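Long-range contacts in endoglucanase (Clostridium thermocellum, PDB 2E4T), which hydrolyses beta-1,4-glucan chains such as cellulose and xyloglucan, this chain being the family 44 catalytic module of a larger multidomain enzyme: residues 35-40 against 403-408; 52-57 against 149-154. All blocks are in the same frame, centred on the assembly; numbering follows the deposited sequence.

How the contacts relate
Contact 1 (35-40 with 403-408) and contact 2 (52-57 with 149-154) belong to separate regions of the chain: their centres lie 36 Å apart, their nearest atoms about 20 Å, and they do not touch. In sequence, contact 2 is nested inside the long loop that contact 1 closes. Contact 1 joins the loop between the first two barrel strands to the helix that follows the last one, near the beta-sheet domain; contact 2 ties two loops together farther out, its centre about 29 Å from that of the chain. A metal marks each: zinc, bound by Asp35 with Ala395 and Glu401, does not bridge the segments of contact 1, whereas calcium bridges both of contact 2.

Contact 1. Residues 35-40 against 403-408; sequences DATVTA and GINLYT. With ZN (zinc ion), chain B; GOL (glycerol), chain G.
The side chain of Asn405 crosses that of Thr37 at about a right angle, and its OD1 lies against the Ala36-Thr37 backbone, 3.4 Å from Ala36 CA. Asn405 OD1 accepts a hydrogen bond from Thr37 N at 2.8 Å; the N-H points almost straight at the oxygen (167°) and lies in the carbonyl plane. An asparagine suits this place because its amide oxygen can accept from that N-H. In the crystal, Asn405 ND2 also donates to O3 of a glycerol, probably left from the crystallisation liquor, at 2.9 Å, while the same glycerol gives its O2 to the carbonyl of Asp35. One helical turn on, Thr408 OG1 donates to Thr37 O at 2.7 Å, tilted 25° from the carbonyl plane. With chi1 at 63°, Thr408 OG1 sits between its own backbone N and carbonyl carbon, and CG2 is left to lie 4.1 Å from Thr39 CG2. Thr37 is thus gripped at both its N-H and its C=O by helix side chains, which hold this part of the loop to the helix. Its own hydroxyl bonds to Asn409, and a water lies between Thr37 OG1 and Asn405 OD1, weakly held on the asparagine side. Beside these polar links Ile404 CG2 meets Ala36 CB at 4.1 Å; the small alanine is consistent with the close approach of loop and helix. Asp35 OD2 binds zinc at 2.0 Å, and Ala395 O and Glu401 OE1 also bind the ion. Segment 35-40 leads from strand 26-30 into strand 40-43 of the TIM-like barrel, while helix 398-408 rests on helix 368-384 through Ile404 and Tyr407 and on strand 442-452 of the beta-sheet domain through Leu406 and Tyr407.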
ATOM      1  N   ASP A  35       3.242  -5.982  14.506  1.00  5.73           N
ATOM      2  CA  ASP A  35       3.370  -7.347  14.995  1.00  5.64           C
ATOM      3  C   ASP A  35       2.874  -8.313  13.905  1.00  5.85           C
ATOM      4  O   ASP A  35       1.853  -9.005  14.039  1.00  6.63           O
ATOM      5  CB  ASP A  35       2.516  -7.533  16.232  1.00  5.93           C
ATOM      6  CG  ASP A  35       2.747  -6.454  17.266  1.00  5.78           C
ATOM      7  OD1 ASP A  35       3.937  -6.210  17.606  1.00  6.67           O
ATOM      8  OD2 ASP A  35       1.761  -5.868  17.815  1.00  5.81           O
ATOM      9  N   ALA A  36       3.574  -8.282  12.776  1.00  6.31           N
ATOM     10  CA  ALA A  36       3.215  -9.137  11.639  1.00  6.09           C
ATOM     11  C   ALA A  36       4.477  -9.284  10.821  1.00  5.93           C
ATOM     12  O   ALA A  36       5.369  -8.406  10.815  1.00  7.35           O
ATOM     13  CB  ALA A  36       2.142  -8.506  10.774  1.00  7.88           C
ATOM     14  N   THR A  37       4.564 -10.394  10.097  1.00  5.84           N
ATOM     15  CA  THR A  37       5.614 -10.574   9.098  1.00  5.46           C
ATOM     16  C   THR A  37       5.169  -9.850   7.843  1.00  5.54           C
ATOM     17  O   THR A  37       4.095 -10.172   7.265  1.00  6.92           O
ATOM     18  CB  THR A  37       5.801 -12.081   8.839  1.00  6.50           C
ATOM     19  OG1 THR A  37       6.157 -12.720  10.085  1.00  7.42           O
ATOM     20  CG2 THR A  37       6.830 -12.330   7.767  1.00  8.33           C
ATOM     21  N   VAL A  38       5.865  -8.782   7.485  1.00  5.34           N
ATOM     22  CA  VAL A  38       5.497  -7.988   6.322  1.00  5.13           C
ATOM     23  C   VAL A  38       6.541  -8.155   5.242  1.00  5.23           C
ATOM     24  O   VAL A  38       7.682  -8.545   5.473  1.00  6.32           O
ATOM     25  CB  VAL A  38       5.307  -6.489   6.671  1.00  5.79           C
ATOM     26  CG1 VAL A  38       4.240  -6.316   7.768  1.00  6.23           C
ATOM     27  CG2 VAL A  38       6.597  -5.795   7.066  1.00  6.30           C
ATOM     28  N   THR A  39       6.112  -7.820   3.991  1.00  5.35           N
ATOM     29  CA  THR A  39       6.992  -8.047   2.837  1.00  5.49           C
ATOM     30  C   THR A  39       7.358  -6.762   2.102  1.00  5.37           C
ATOM     31  O   THR A  39       8.062  -6.792   1.103  1.00  6.99           O
ATOM     32  CB  THR A  39       6.354  -9.029   1.867  1.00  6.15           C
ATOM     33  OG1 THR A  39       5.146  -8.440   1.376  1.00  6.24           O
ATOM     34  CG2 THR A  39       6.049 -10.366   2.537  1.00  7.17           C
ATOM     35  N   ALA A  40       6.902  -5.617   2.644  1.00  4.90           N
ATOM     36  CA  ALA A  40       7.347  -4.320   2.137  1.00  4.90           C
ATOM     37  C   ALA A  40       7.210  -3.337   3.324  1.00  4.74           C
ATOM     38  O   ALA A  40       6.344  -3.479   4.177  1.00  4.99           O
ATOM     39  CB  ALA A  40       6.500  -3.829   0.940  1.00  5.73           C
ATOM     40  N   GLY A 403      -4.651 -10.880   9.865  1.00  5.26           N
ATOM     41  CA  GLY A 403      -5.000 -10.970   8.450  1.00  5.63           C
ATOM     42  C   GLY A 403      -3.761 -11.004   7.552  1.00  5.41           C
ATOM     43  O   GLY A 403      -3.717 -11.750   6.551  1.00  6.46           O
ATOM     44  N   ILE A 404      -2.746 -10.201   7.919  1.00  5.07           N
ATOM     45  CA  ILE A 404      -1.476 -10.221   7.180  1.00  4.85           C
ATOM     46  C   ILE A 404      -0.754 -11.570   7.394  1.00  4.88           C
ATOM     47  O   ILE A 404      -0.339 -12.226   6.427  1.00  5.18           O
ATOM     48  CB  ILE A 404      -0.576  -9.029   7.608  1.00  5.27           C
ATOM     49  CG1 ILE A 404      -1.245  -7.712   7.217  1.00  5.70           C
ATOM     50  CG2 ILE A 404       0.800  -9.174   7.010  1.00  6.04           C
ATOM     51  CD1 ILE A 404      -0.615  -6.483   7.874  1.00  7.02           C
ATOM     52  N   ASN A 405      -0.563 -11.969   8.674  1.00  4.98           N
ATOM     53  CA  ASN A 405       0.170 -13.216   8.940  1.00  4.94           C
ATOM     54  C   ASN A 405      -0.519 -14.430   8.346  1.00  4.96           C
ATOM     55  O   ASN A 405       0.153 -15.440   8.064  1.00  5.52           O
ATOM     56  CB  ASN A 405       0.365 -13.416  10.452  1.00  5.19           C
ATOM     57  CG  ASN A 405       1.512 -12.595  10.988  1.00  6.26           C
ATOM     58  OD1 ASN A 405       2.444 -12.204  10.296  1.00  7.10           O
ATOM     59  ND2 ASN A 405       1.444 -12.357  12.333  1.00  7.73           N
ATOM     60  N   LEU A 406      -1.835 -14.399   8.153  1.00  4.98           N
ATOM     61  CA  LEU A 406      -2.520 -15.541   7.533  1.00  5.12           C
ATOM     62  C   LEU A 406      -1.896 -15.815   6.137  1.00  5.17           C
ATOM     63  O   LEU A 406      -1.878 -16.980   5.689  1.00  5.87           O
ATOM     64  CB  LEU A 406      -3.999 -15.277   7.438  1.00  5.98           C
ATOM     65  CG  LEU A 406      -4.856 -16.523   7.168  1.00  6.34           C
ATOM     66  CD1 LEU A 406      -4.836 -17.518   8.306  1.00  7.56           C
ATOM     67  CD2 LEU A 406      -6.295 -16.085   6.822  1.00  8.56           C
ATOM     68  N   TYR A 407      -1.436 -14.749   5.466  1.00  5.18           N
ATOM     69  CA  TYR A 407      -0.749 -14.888   4.196  1.00  5.10           C
ATOM     70  C   TYR A 407       0.752 -15.059   4.338  1.00  5.10           C
ATOM     71  O   TYR A 407       1.357 -15.823   3.569  1.00  6.75           O
ATOM     72  CB  TYR A 407      -1.001 -13.676   3.289  1.00  5.35           C
ATOM     73  CG  TYR A 407      -2.412 -13.628   2.758  1.00  4.95           C
ATOM     74  CD1 TYR A 407      -2.690 -14.069   1.440  1.00  5.03           C
ATOM     75  CD2 TYR A 407      -3.465 -13.146   3.537  1.00  5.05           C
ATOM     76  CE1 TYR A 407      -3.962 -14.032   0.926  1.00  4.96           C
ATOM     77  CE2 TYR A 407      -4.765 -13.126   3.055  1.00  5.17           C
ATOM     78  CZ  TYR A 407      -5.027 -13.545   1.715  1.00  4.88           C
ATOM     79  OH  TYR A 407      -6.297 -13.556   1.200  1.00  5.06           O
ATOM     80  N   THR A 408       1.400 -14.340   5.245  1.00  5.38           N
ATOM     81  CA  THR A 408       2.851 -14.254   5.229  1.00  5.34           C
ATOM     82  C   THR A 408       3.547 -15.194   6.187  1.00  5.49           C
ATOM     83  O   THR A 408       4.775 -15.403   6.040  1.00  6.59           O
ATOM     84  CB  THR A 408       3.308 -12.803   5.551  1.00  5.67           C
ATOM     85  OG1 THR A 408       2.849 -12.573   6.897  1.00  5.73           O
ATOM     86  CG2 THR A 408       2.776 -11.800   4.579  1.00  6.07           C
TER
HETATM   87 ZN    ZN B 700      -0.126  -5.867  17.286  0.88  4.99          ZN
HETATM   88  C1  GOL G1602      -1.148 -10.231  16.004  1.00  8.71           C
HETATM   89  O1  GOL G1602      -0.873 -10.731  17.300  1.00  8.26           O
HETATM   90  C2  GOL G1602      -0.590 -11.168  14.940  1.00  7.68           C
HETATM   91  O2  GOL G1602       0.817 -11.302  15.091  1.00  8.15           O
HETATM   92  C3  GOL G1602      -1.258 -12.513  14.996  1.00  8.01           C
HETATM   93  O3  GOL G1602      -0.847 -13.274  13.852  1.00  8.57           O
HETATM   94  O   HOH W   1       4.748 -13.440  12.472  1.00 12.99           O

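Contact 2. Residues 52-57 against 149-154. With CA (calcium ion), chain C.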
ATOM      1  N   ASN A  52      14.448  16.489   5.779  1.00  5.30           N
ATOM      2  CA  ASN A  52      15.720  16.921   5.223  1.00  5.30           C
ATOM      3  C   ASN A  52      16.757  15.840   5.491  1.00  5.09           C
ATOM      4  O   ASN A  52      17.180  15.651   6.629  1.00  5.77           O
ATOM      5  CB  ASN A  52      16.123  18.232   5.891  1.00  5.66           C
ATOM      6  CG  ASN A  52      17.409  18.803   5.355  1.00  5.80           C
ATOM      7  OD1 ASN A  52      18.220  18.096   4.748  1.00  6.69           O
ATOM      8  ND2 ASN A  52      17.599  20.111   5.582  1.00  6.36           N
ATOM      9  N   TRP A  53      17.204  15.123   4.438  1.00  5.45           N
ATOM     10  CA  TRP A  53      18.117  14.017   4.663  1.00  5.59           C
ATOM     11  C   TRP A  53      19.476  14.486   5.233  1.00  5.89           C
ATOM     12  O   TRP A  53      20.219  13.681   5.805  1.00  6.45           O
ATOM     13  CB  TRP A  53      18.352  13.231   3.354  1.00  5.69           C
ATOM     14  CG  TRP A  53      19.274  13.892   2.379  1.00  5.71           C
ATOM     15  CD1 TRP A  53      18.988  14.903   1.512  1.00  6.11           C
ATOM     16  CD2 TRP A  53      20.655  13.533   2.145  1.00  6.13           C
ATOM     17  NE1 TRP A  53      20.104  15.216   0.745  1.00  6.08           N
ATOM     18  CE2 TRP A  53      21.119  14.388   1.119  1.00  6.22           C
ATOM     19  CE3 TRP A  53      21.512  12.562   2.673  1.00  6.44           C
ATOM     20  CZ2 TRP A  53      22.422  14.267   0.595  1.00  6.76           C
ATOM     21  CZ3 TRP A  53      22.792  12.447   2.161  1.00  6.82           C
ATOM     22  CH2 TRP A  53      23.229  13.288   1.132  1.00  7.00           C
ATOM     23  N   GLU A  54      19.812  15.766   5.031  1.00  5.68           N
ATOM     24  CA  GLU A  54      21.137  16.210   5.476  1.00  6.22           C
ATOM     25  C   GLU A  54      21.260  16.258   6.983  1.00  6.77           C
ATOM     26  O   GLU A  54      22.345  16.049   7.517  1.00  9.11           O
ATOM     27  CB  GLU A  54      21.462  17.591   4.900  1.00  6.70           C
ATOM     28  CG  GLU A  54      21.424  17.642   3.379  1.00  6.56           C
ATOM     29  CD  GLU A  54      21.874  19.000   2.824  1.00  6.51           C
ATOM     30  OE1 GLU A  54      21.925  20.005   3.610  1.00  6.95           O
ATOM     31  OE2 GLU A  54      22.172  19.090   1.606  1.00  7.05           O
ATOM     32  N   ASN A  55      20.144  16.588   7.664  1.00  6.53           N
ATOM     33  CA  ASN A  55      20.164  16.794   9.139  1.00  6.90           C
ATOM     34  C   ASN A  55      19.058  16.071   9.859  1.00  6.25           C
ATOM     35  O   ASN A  55      19.009  16.129  11.094  1.00  7.30           O
ATOM     36  CB  ASN A  55      20.194  18.280   9.452  1.00  8.48           C
ATOM     37  CG  ASN A  55      19.012  18.979   8.875  1.00  8.59           C
ATOM     38  OD1 ASN A  55      17.939  18.391   8.656  1.00  8.24           O
ATOM     39  ND2 ASN A  55      19.180  20.278   8.614  1.00 11.97           N
ATOM     40  N   ASN A  56      18.163  15.365   9.145  1.00  5.75           N
ATOM     41  CA  ASN A  56      17.088  14.544   9.719  1.00  6.00           C
ATOM     42  C   ASN A  56      15.923  15.326  10.330  1.00  5.79           C
ATOM     43  O   ASN A  56      15.024  14.672  10.885  1.00  6.60           O
ATOM     44  CB  ASN A  56      17.608  13.487  10.686  1.00  6.17           C
ATOM     45  CG  ASN A  56      18.602  12.593  10.007  1.00  6.04           C
ATOM     46  OD1 ASN A  56      18.245  11.806   9.102  1.00  6.48           O
ATOM     47  ND2 ASN A  56      19.859  12.703  10.397  1.00  7.21           N
ATOM     48  N   PHE A  57      15.914  16.647  10.215  1.00  5.87           N
ATOM     49  CA  PHE A  57      14.762  17.390  10.689  1.00  5.88           C
ATOM     50  C   PHE A  57      13.590  17.197   9.732  1.00  5.86           C
ATOM     51  O   PHE A  57      13.755  16.852   8.549  1.00  6.07           O
ATOM     52  CB  PHE A  57      15.103  18.875  10.839  1.00  6.63           C
ATOM     53  CG  PHE A  57      16.224  19.114  11.827  1.00  7.06           C
ATOM     54  CD1 PHE A  57      16.172  18.603  13.106  1.00  8.93           C
ATOM     55  CD2 PHE A  57      17.306  19.942  11.499  1.00  8.09           C
ATOM     56  CE1 PHE A  57      17.178  18.855  14.022  1.00 10.88           C
ATOM     57  CE2 PHE A  57      18.332  20.195  12.387  1.00  9.03           C
ATOM     58  CZ  PHE A  57      18.259  19.649  13.653  1.00 11.36           C
ATOM     59  N   PRO A 149      27.018  15.925   2.829  1.00  9.57           N
ATOM     60  CA  PRO A 149      26.393  17.077   2.176  1.00  9.40           C
ATOM     61  C   PRO A 149      26.579  18.325   2.997  1.00  9.90           C
ATOM     62  O   PRO A 149      26.740  18.293   4.210  1.00 12.34           O
ATOM     63  CB  PRO A 149      24.912  16.661   2.122  1.00 10.21           C
ATOM     64  CG  PRO A 149      24.714  15.691   3.249  1.00 10.70           C
ATOM     65  CD  PRO A 149      26.018  14.894   3.192  1.00 10.83           C
ATOM     66  N   ASP A 150      26.590  19.452   2.305  1.00 10.07           N
ATOM     67  CA  ASP A 150      26.824  20.753   2.950  1.00 10.95           C
ATOM     68  C   ASP A 150      25.582  21.240   3.643  1.00  9.74           C
ATOM     69  O   ASP A 150      24.613  21.577   2.988  1.00 10.09           O
ATOM     70  CB  ASP A 150      27.288  21.744   1.896  1.00 11.92           C
ATOM     71  CG  ASP A 150      27.664  23.085   2.460  1.00 15.74           C
ATOM     72  OD1 ASP A 150      27.510  23.326   3.697  1.00 16.29           O
ATOM     73  OD2 ASP A 150      28.214  23.903   1.683  1.00 20.05           O
ATOM     74  N   THR A 151      25.602  21.251   4.961  1.00 11.17           N
ATOM     75  CA  THR A 151      24.456  21.665   5.716  1.00 12.68           C
ATOM     76  C   THR A 151      24.369  23.196   5.809  1.00 13.87           C
ATOM     77  O   THR A 151      23.357  23.714   6.317  1.00 16.36           O
ATOM     78  CB  THR A 151      24.435  21.081   7.140  1.00 14.43           C
ATOM     79  OG1 THR A 151      25.700  21.402   7.738  1.00 16.15           O
ATOM     80  CG2 THR A 151      24.271  19.582   7.090  1.00 16.39           C
ATOM     81  N   GLU A 152      25.358  23.924   5.302  1.00 13.23           N
ATOM     82  CA  GLU A 152      25.403  25.378   5.491  1.00 14.50           C
ATOM     83  C   GLU A 152      24.805  26.165   4.307  1.00 13.81           C
ATOM     84  O   GLU A 152      24.553  27.389   4.404  1.00 16.82           O
ATOM     85  CB  GLU A 152      26.840  25.792   5.846  1.00 15.75           C
ATOM     86  CG  GLU A 152      27.353  25.044   7.120  1.00 19.69           C
ATOM     87  CD  GLU A 152      26.318  25.072   8.290  1.00 25.84           C
ATOM     88  OE1 GLU A 152      25.914  26.185   8.728  1.00 28.11           O
ATOM     89  OE2 GLU A 152      25.870  23.989   8.762  1.00 30.16           O
ATOM     90  N   ASP A 153      24.596  25.509   3.175  1.00 10.97           N
ATOM     91  CA  ASP A 153      24.108  26.161   2.013  1.00 10.34           C
ATOM     92  C   ASP A 153      22.588  26.147   2.035  1.00 10.18           C
ATOM     93  O   ASP A 153      21.947  25.718   3.020  1.00 10.73           O
ATOM     94  CB  ASP A 153      24.737  25.586   0.750  1.00 10.54           C
ATOM     95  CG  ASP A 153      24.301  24.181   0.429  1.00  9.40           C
ATOM     96  OD1 ASP A 153      23.392  23.694   1.112  1.00  9.47           O
ATOM     97  OD2 ASP A 153      24.915  23.565  -0.491  1.00 11.33           O
ATOM     98  N   ASP A 154      22.005  26.663   0.970  1.00 10.91           N
ATOM     99  CA  ASP A 154      20.560  26.917   0.911  1.00 11.10           C
ATOM    100  C   ASP A 154      19.731  25.782   0.292  1.00  9.36           C
ATOM    101  O   ASP A 154      18.504  25.907   0.202  1.00  9.89           O
ATOM    102  CB  ASP A 154      20.272  28.210   0.113  1.00 14.24           C
ATOM    103  CG  ASP A 154      20.837  29.450   0.769  1.00 17.86           C
ATOM    104  OD1 ASP A 154      21.101  29.391   1.991  1.00 21.90           O
ATOM    105  OD2 ASP A 154      20.945  30.475   0.054  1.00 24.09           O
TER
HETATM  106 CA    CA C 701      22.670  21.485   1.709  1.00  7.15          CA
HETATM  107  O   HOH W   2      21.058  22.725   7.367  1.00 27.22           O
HETATM  108  O   HOH W   3      24.005  20.984  -0.195  1.00  9.04           O
HETATM  109  O   HOH W   4      21.556  22.948   3.235  1.00 10.82           O
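A calcium site joins two irregular loops here, and Glu54 is the residue that reaches across. Its carboxylate chelates the ion through both oxygens, OE1 and OE2, 2.5 and 2.4 Å from calcium; the chain beyond CG is extended (chi2 -175°), which carries the charge out to the metal. From the other loop come Asp150 O at 2.3 Å and Asp153 OD1 at 2.4 Å, with two waters, and Tyr155 O completes the shell. Glu54 OE1 and Asp150 O approach to 3.2 Å because both bind the ion, which probably offsets the repulsion between these oxygens and between the carboxylates of Glu54 and Asp153. An Asx turn, Asp150 OD1 accepting from Glu152 N, shapes the loop behind the carbonyl ligand. Beside the metal, Pro149 CG sits over the face of the Trp53 six-membered ring, 3.9 Å from its centroid, a CH-pi contact for which the rigid, apolar proline ring is well suited. Thr151 CG2 lies 4.1 Å from Glu54 CB. Around this site, Trp53 stacks on Phe161, Pro149 touches helix 158-169 through Glu160, and Glu54 packs against strand 155-157 at Val156.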